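Side-chain contacts in putative uncharacterized protein (Campylobacter jejuni, PDB 5TPU), which is a cupin-fold protein of the WxcM-like family, without an assigned function here, that binds thymidine-5'-diphosphate in a pocket shared between two subunits: residues A[124-128]-A[129-133]; A[105-108]-A[109-112]. The protein carries 3 engineered substitutions. All coordinates share one frame; numbering follows the deposited sequence.

Contact 1: residues A[124-128]-A[129-133]. Engineered in segment 124-128: A124 (natural residue Glu). With TYD (thymidine-5'-diphosphate), chain E.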
loop_
_atom_site.group_PDB
_atom_site.type_symbol
_atom_site.label_atom_id
_atom_site.label_comp_id
_atom_site.label_asym_id
_atom_site.label_seq_id
_atom_site.Cartn_x
_atom_site.Cartn_y
_atom_site.Cartn_z
ATOM N N ALA A 124 -0.996 -5.601 -21.338
ATOM C CA ALA A 124 0.238 -4.880 -21.158
ATOM C C ALA A 124 1.392 -5.731 -20.655
ATOM O O ALA A 124 2.519 -5.263 -20.615
ATOM C CB ALA A 124 -0.010 -3.714 -20.230
ATOM N N TYR A 125 1.187 -6.996 -20.305
ATOM C CA TYR A 125 2.337 -7.793 -19.900
ATOM C C TYR A 125 3.054 -8.283 -21.134
ATOM O O TYR A 125 2.470 -8.927 -21.985
ATOM C CB TYR A 125 1.946 -9.000 -19.067
ATOM C CG TYR A 125 1.506 -8.743 -17.655
ATOM C CD1 TYR A 125 0.363 -7.994 -17.365
ATOM C CD2 TYR A 125 2.179 -9.347 -16.600
ATOM C CE1 TYR A 125 -0.068 -7.825 -16.050
ATOM C CE2 TYR A 125 1.781 -9.154 -15.279
ATOM C CZ TYR A 125 0.653 -8.407 -15.011
ATOM O OH TYR A 125 0.272 -8.275 -13.700
ATOM N N ILE A 126 4.341 -8.020 -21.218
ATOM C CA ILE A 126 5.143 -8.599 -22.258
ATOM C C ILE A 126 5.954 -9.759 -21.675
ATOM O O ILE A 126 6.923 -9.570 -20.963
ATOM C CB ILE A 126 6.140 -7.553 -22.826
ATOM C CG1 ILE A 126 5.411 -6.290 -23.292
ATOM C CG2 ILE A 126 7.044 -8.163 -23.895
ATOM C CD1 ILE A 126 6.308 -5.070 -23.272
ATOM N N ARG A 127 5.585 -10.949 -22.085
ATOM C CA ARG A 127 6.176 -12.170 -21.620
ATOM C C ARG A 127 7.254 -12.715 -22.512
ATOM O O ARG A 127 8.069 -13.465 -22.035
ATOM C CB ARG A 127 5.065 -13.187 -21.461
ATOM C CG ARG A 127 4.004 -12.565 -20.581
ATOM C CD ARG A 127 3.267 -13.609 -19.810
ATOM N NE ARG A 127 2.093 -13.010 -19.205
ATOM C CZ ARG A 127 1.912 -12.763 -17.906
ATOM N NH1 ARG A 127 2.865 -13.025 -16.989
ATOM N NH2 ARG A 127 0.752 -12.204 -17.536
ATOM N N ASN A 128 7.303 -12.353 -23.788
ATOM C CA ASN A 128 8.475 -12.760 -24.595
ATOM C C ASN A 128 9.599 -11.712 -24.523
ATOM O O ASN A 128 9.424 -10.533 -24.842
ATOM C CB ASN A 128 8.113 -13.097 -26.051
ATOM C CG ASN A 128 9.325 -13.574 -26.867
ATOM O OD1 ASN A 128 10.186 -14.314 -26.372
ATOM N ND2 ASN A 128 9.408 -13.132 -28.117
ATOM N N TYR A 129 10.753 -12.171 -24.067
ATOM C CA TYR A 129 11.916 -11.320 -23.903
ATOM C C TYR A 129 12.321 -10.667 -25.219
ATOM O O TYR A 129 12.653 -9.488 -25.241
ATOM C CB TYR A 129 13.079 -12.118 -23.294
ATOM C CG TYR A 129 14.230 -11.233 -22.936
ATOM C CD1 TYR A 129 14.032 -10.127 -22.111
ATOM C CD2 TYR A 129 15.510 -11.465 -23.445
ATOM C CE1 TYR A 129 15.065 -9.283 -21.793
ATOM C CE2 TYR A 129 16.558 -10.613 -23.133
ATOM C CZ TYR A 129 16.329 -9.523 -22.308
ATOM O OH TYR A 129 17.334 -8.650 -21.974
ATOM N N ASP A 130 12.232 -11.407 -26.323
ATOM C CA ASP A 130 12.662 -10.854 -27.610
ATOM C C ASP A 130 11.693 -9.779 -28.054
ATOM O O ASP A 130 12.116 -8.789 -28.655
ATOM C CB ASP A 130 12.858 -11.934 -28.677
ATOM C CG ASP A 130 13.555 -13.153 -28.117
ATOM O OD1 ASP A 130 14.799 -13.183 -28.161
ATOM O OD2 ASP A 130 12.863 -14.038 -27.556
ATOM N N GLU A 131 10.413 -9.927 -27.715
ATOM C CA GLU A 131 9.473 -8.875 -28.004
ATOM C C GLU A 131 9.807 -7.610 -27.228
ATOM O O GLU A 131 9.646 -6.484 -27.738
ATOM C CB GLU A 131 8.049 -9.323 -27.707
ATOM C CG GLU A 131 7.033 -8.314 -28.176
ATOM C CD GLU A 131 5.609 -8.636 -27.743
ATOM O OE1 GLU A 131 4.885 -7.672 -27.469
ATOM O OE2 GLU A 131 5.187 -9.809 -27.680
ATOM N N PHE A 132 10.247 -7.806 -25.986
ATOM C CA PHE A 132 10.693 -6.685 -25.147
ATOM C C PHE A 132 11.859 -5.951 -25.826
ATOM O O PHE A 132 11.832 -4.728 -25.956
ATOM C CB PHE A 132 11.149 -7.194 -23.766
ATOM C CG PHE A 132 11.772 -6.153 -22.904
ATOM C CD1 PHE A 132 11.069 -5.013 -22.562
ATOM C CD2 PHE A 132 13.044 -6.332 -22.412
ATOM C CE1 PHE A 132 11.631 -4.068 -21.730
ATOM C CE2 PHE A 132 13.622 -5.374 -21.588
ATOM C CZ PHE A 132 12.903 -4.254 -21.233
ATOM N N LEU A 133 12.891 -6.700 -26.209
ATOM C CA LEU A 133 14.023 -6.104 -26.936
ATOM C C LEU A 133 13.541 -5.343 -28.168
ATOM O O LEU A 133 13.813 -4.154 -28.304
ATOM C CB LEU A 133 15.022 -7.176 -27.362
ATOM C CG LEU A 133 15.690 -7.908 -26.205
ATOM C CD1 LEU A 133 16.730 -8.855 -26.767
ATOM C CD2 LEU A 133 16.299 -6.891 -25.257
HETATM P PA TYD E . 0.817 -11.315 -11.845
HETATM O O1A TYD E . 1.694 -12.250 -11.064
HETATM O O2A TYD E . 1.081 -9.863 -11.992
HETATM O O3A TYD E . 0.528 -11.802 -13.344
HETATM P PB TYD E . 0.709 -13.300 -13.930
HETATM O O1B TYD E . -0.272 -13.229 -15.113
HETATM O O2B TYD E . 0.215 -14.211 -12.847
HETATM O O3B TYD E . 2.173 -13.401 -14.210
HETATM O "O5'" TYD E . -0.539 -11.209 -11.052
HETATM C "C5'" TYD E . -1.035 -12.315 -10.305
HETATM C "C4'" TYD E . -2.516 -12.438 -10.535
HETATM O "O4'" TYD E . -3.235 -11.248 -10.200
HETATM C "C3'" TYD E . -2.797 -12.681 -11.987
HETATM O "O3'" TYD E . -3.727 -13.780 -11.984
HETATM C "C2'" TYD E . -3.267 -11.321 -12.535
HETATM C "C1'" TYD E . -3.881 -10.707 -11.303
HETATM N N1 TYD E . -3.711 -9.294 -11.104
HETATM C C2 TYD E . -4.858 -8.500 -10.886
HETATM O O2 TYD E . -6.004 -9.033 -10.871
HETATM N N3 TYD E . -4.729 -7.181 -10.684
HETATM C C4 TYD E . -3.527 -6.565 -10.653
HETATM O O4 TYD E . -3.464 -5.334 -10.442
HETATM C C5 TYD E . -2.325 -7.390 -10.850
HETATM C C5M TYD E . -0.952 -6.818 -10.836
HETATM C C6 TYD E . -2.471 -8.752 -11.052
HETATM O O HOH W 1 5.335 -10.874 -25.198
#
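I126 meets E131 and F132 where a loop of this cupin-fold protein turns into the C-terminal helix 129-135, with N128 as the N-cap. Before the helix, Y125 and R127 line the thymidine-5'-diphosphate site. Y125 reaches that ligand with its phenol end: OH donates to O2A of the ligand over 2.5 Å, a very short bond, with O2A near the ring plane at the edge. Tyrosine suits the place because its long flat side chain carries a donor to the phosphate while its ring packs against H55 and H57. I126 faces the helix instead. Its CG2 branch stands anti to the backbone N and lies 4.2 Å from F132 CB, a branched apolar group packing against the first turn of the helix, with A56 of strand 55-57 beside it. R127 turns back to the ligand, its chain extended from CG to NE. NH1 donates to O3B of the ligand over 2.9 Å and NH2 more weakly to O1B, so two nitrogens of one guanidinium hold the terminal phosphate; Y125 CB covers one face of that group. R39 and R52, together with R21 of the second subunit, also hydrogen-bond the ligand, and the gathered positive charge would be expected to suit a diphosphate. A water accepts from N128 N, and the water oxygen lies 2.7 Å from E131 OE2, to which it donates, joining the carboxylate to the cap residue. The Y129 hydroxyl is hydrogen-bonded to N76 OD1. The first helical bond runs from F132 N to N128 O, 3.1 Å long, in the carbonyl plane with an N-H...O angle of 155°.

Contact 2: residues A[105-108]-A[109-112]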
loop_
_atom_site.group_PDB
_atom_site.type_symbol
_atom_site.label_atom_id
_atom_site.label_comp_id
_atom_site.label_asym_id
_atom_site.label_seq_id
_atom_site.Cartn_x
_atom_site.Cartn_y
_atom_site.Cartn_z
ATOM N N ASN A 105 12.829 -15.517 -4.806
ATOM C CA ASN A 105 13.258 -15.737 -3.451
ATOM C C ASN A 105 12.481 -14.931 -2.433
ATOM O O ASN A 105 13.106 -14.354 -1.549
ATOM C CB ASN A 105 14.744 -15.381 -3.313
ATOM C CG ASN A 105 15.605 -16.229 -4.196
ATOM O OD1 ASN A 105 15.438 -17.448 -4.228
ATOM N ND2 ASN A 105 16.518 -15.595 -4.943
ATOM N N PHE A 106 11.156 -14.888 -2.540
ATOM C CA PHE A 106 10.347 -14.278 -1.473
ATOM C C PHE A 106 10.574 -15.092 -0.211
ATOM O O PHE A 106 10.495 -16.306 -0.262
ATOM C CB PHE A 106 8.856 -14.263 -1.793
ATOM C CG PHE A 106 8.492 -13.261 -2.831
ATOM C CD1 PHE A 106 8.729 -13.527 -4.168
ATOM C CD2 PHE A 106 7.975 -12.047 -2.482
ATOM C CE1 PHE A 106 8.425 -12.599 -5.129
ATOM C CE2 PHE A 106 7.606 -11.127 -3.445
ATOM C CZ PHE A 106 7.848 -11.388 -4.771
ATOM N N SER A 107 10.906 -14.451 0.892
ATOM C CA SER A 107 10.865 -15.187 2.144
ATOM C C SER A 107 9.411 -15.644 2.393
ATOM O O SER A 107 8.451 -15.066 1.865
ATOM C CB SER A 107 11.402 -14.341 3.273
ATOM O OG SER A 107 10.588 -13.226 3.475
ATOM N N TYR A 108 9.256 -16.754 3.100
ATOM C CA TYR A 108 7.950 -17.346 3.267
ATOM C C TYR A 108 6.970 -16.371 3.904
ATOM O O TYR A 108 7.254 -15.833 4.948
ATOM C CB TYR A 108 8.071 -18.524 4.199
ATOM C CG TYR A 108 6.793 -19.275 4.327
ATOM C CD1 TYR A 108 6.505 -20.280 3.445
ATOM C CD2 TYR A 108 5.868 -19.000 5.357
ATOM C CE1 TYR A 108 5.338 -20.999 3.541
ATOM C CE2 TYR A 108 4.715 -19.727 5.480
ATOM C CZ TYR A 108 4.451 -20.719 4.575
ATOM O OH TYR A 108 3.308 -21.475 4.632
ATOM N N GLY A 109 5.852 -16.119 3.238
ATOM C CA GLY A 109 4.864 -15.223 3.739
ATOM C C GLY A 109 5.247 -13.772 3.625
ATOM O O GLY A 109 4.575 -12.942 4.190
ATOM N N ALA A 110 6.260 -13.436 2.844
ATOM C CA ALA A 110 6.619 -12.038 2.683
ATOM C C ALA A 110 5.515 -11.274 1.984
ATOM O O ALA A 110 4.715 -11.862 1.271
ATOM C CB ALA A 110 7.901 -11.896 1.887
ATOM N N LYS A 111 5.489 -9.968 2.208
ATOM C CA LYS A 111 4.443 -9.108 1.708
ATOM C C LYS A 111 4.991 -7.935 0.954
ATOM O O LYS A 111 5.778 -7.167 1.472
ATOM C CB LYS A 111 3.536 -8.608 2.834
ATOM C CG LYS A 111 2.927 -9.744 3.646
ATOM C CD LYS A 111 1.875 -9.250 4.659
ATOM C CE LYS A 111 1.583 -10.262 5.780
ATOM N NZ LYS A 111 2.860 -10.732 6.415
ATOM N N LEU A 112 4.511 -7.771 -0.257
ATOM C CA LEU A 112 4.973 -6.736 -1.145
ATOM C C LEU A 112 3.833 -5.798 -1.464
ATOM O O LEU A 112 2.821 -6.240 -1.938
ATOM C CB LEU A 112 5.433 -7.382 -2.425
ATOM C CG LEU A 112 5.774 -6.461 -3.606
ATOM C CD1 LEU A 112 6.961 -5.564 -3.318
ATOM C CD2 LEU A 112 6.070 -7.399 -4.751
#
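S107 and A110 close a type II beta turn, S107 to A110, that leads from the loop after strand 99-104 into strand 111-116 of the cupin fold's five-stranded antiparallel sheet. The packed side is the one facing strand 62-68, where three apolar residues come together. The F106 ring presents its edge to the others: CE2 lies 4.2 Å from L112 CD2, and CD2 lies 4.4 Å from A110 CB, both methyl groups sitting near the ring plane. M66 of strand 62-68 touches all three of these side chains, so a large flat ring, a small methyl and a branched leucine share one buried patch. Alanine is small enough to fit beside S107, where its CB approaches S107 OG to 3.4 Å. Chi1 of 64° sets that hydroxyl between the backbone N and the carbonyl carbon of its own residue, and its polar partner is the backbone N of S70. The other side is looser. Y108, at the first corner, is exposed; its CB points away from 109-112 and the side chain touches D47, while Y108 CB itself lies 3.4 Å from G109 N. G109 fills the second corner with a positive phi of 75°, the left-handed backbone shape a type II turn needs at this position, where the lack of a CB avoids a collision with Y108 O. The turn is fastened by A110 N, which donates to S107 O over 2.9 Å from a point 41° out of the carbonyl plane.

Overall arrangement
Both contacts are local, one at the start of a helix and one at a turn, yet they sit in different surroundings, their centres about 25 Å apart and their nearest atoms about 11 Å. Contact 2 is partly buried: its turn delivers the chain into strand 111-116, between strands 62-68 and 39-44, and apolar packing on strand 62-68 dominates. Contact 1 comes later in the chain, at the surface, where the same strand has given way to a loop and the terminal helix; polar and charged groups, a water and a ligand carry most of its chemistry. Each is held by one backbone hydrogen bond between its segments, helical in contact 1 and turn-closing in contact 2. Only contact 1 touches thymidine-5'-diphosphate; F106 of contact 2 stays about 9 Å from a bound copy.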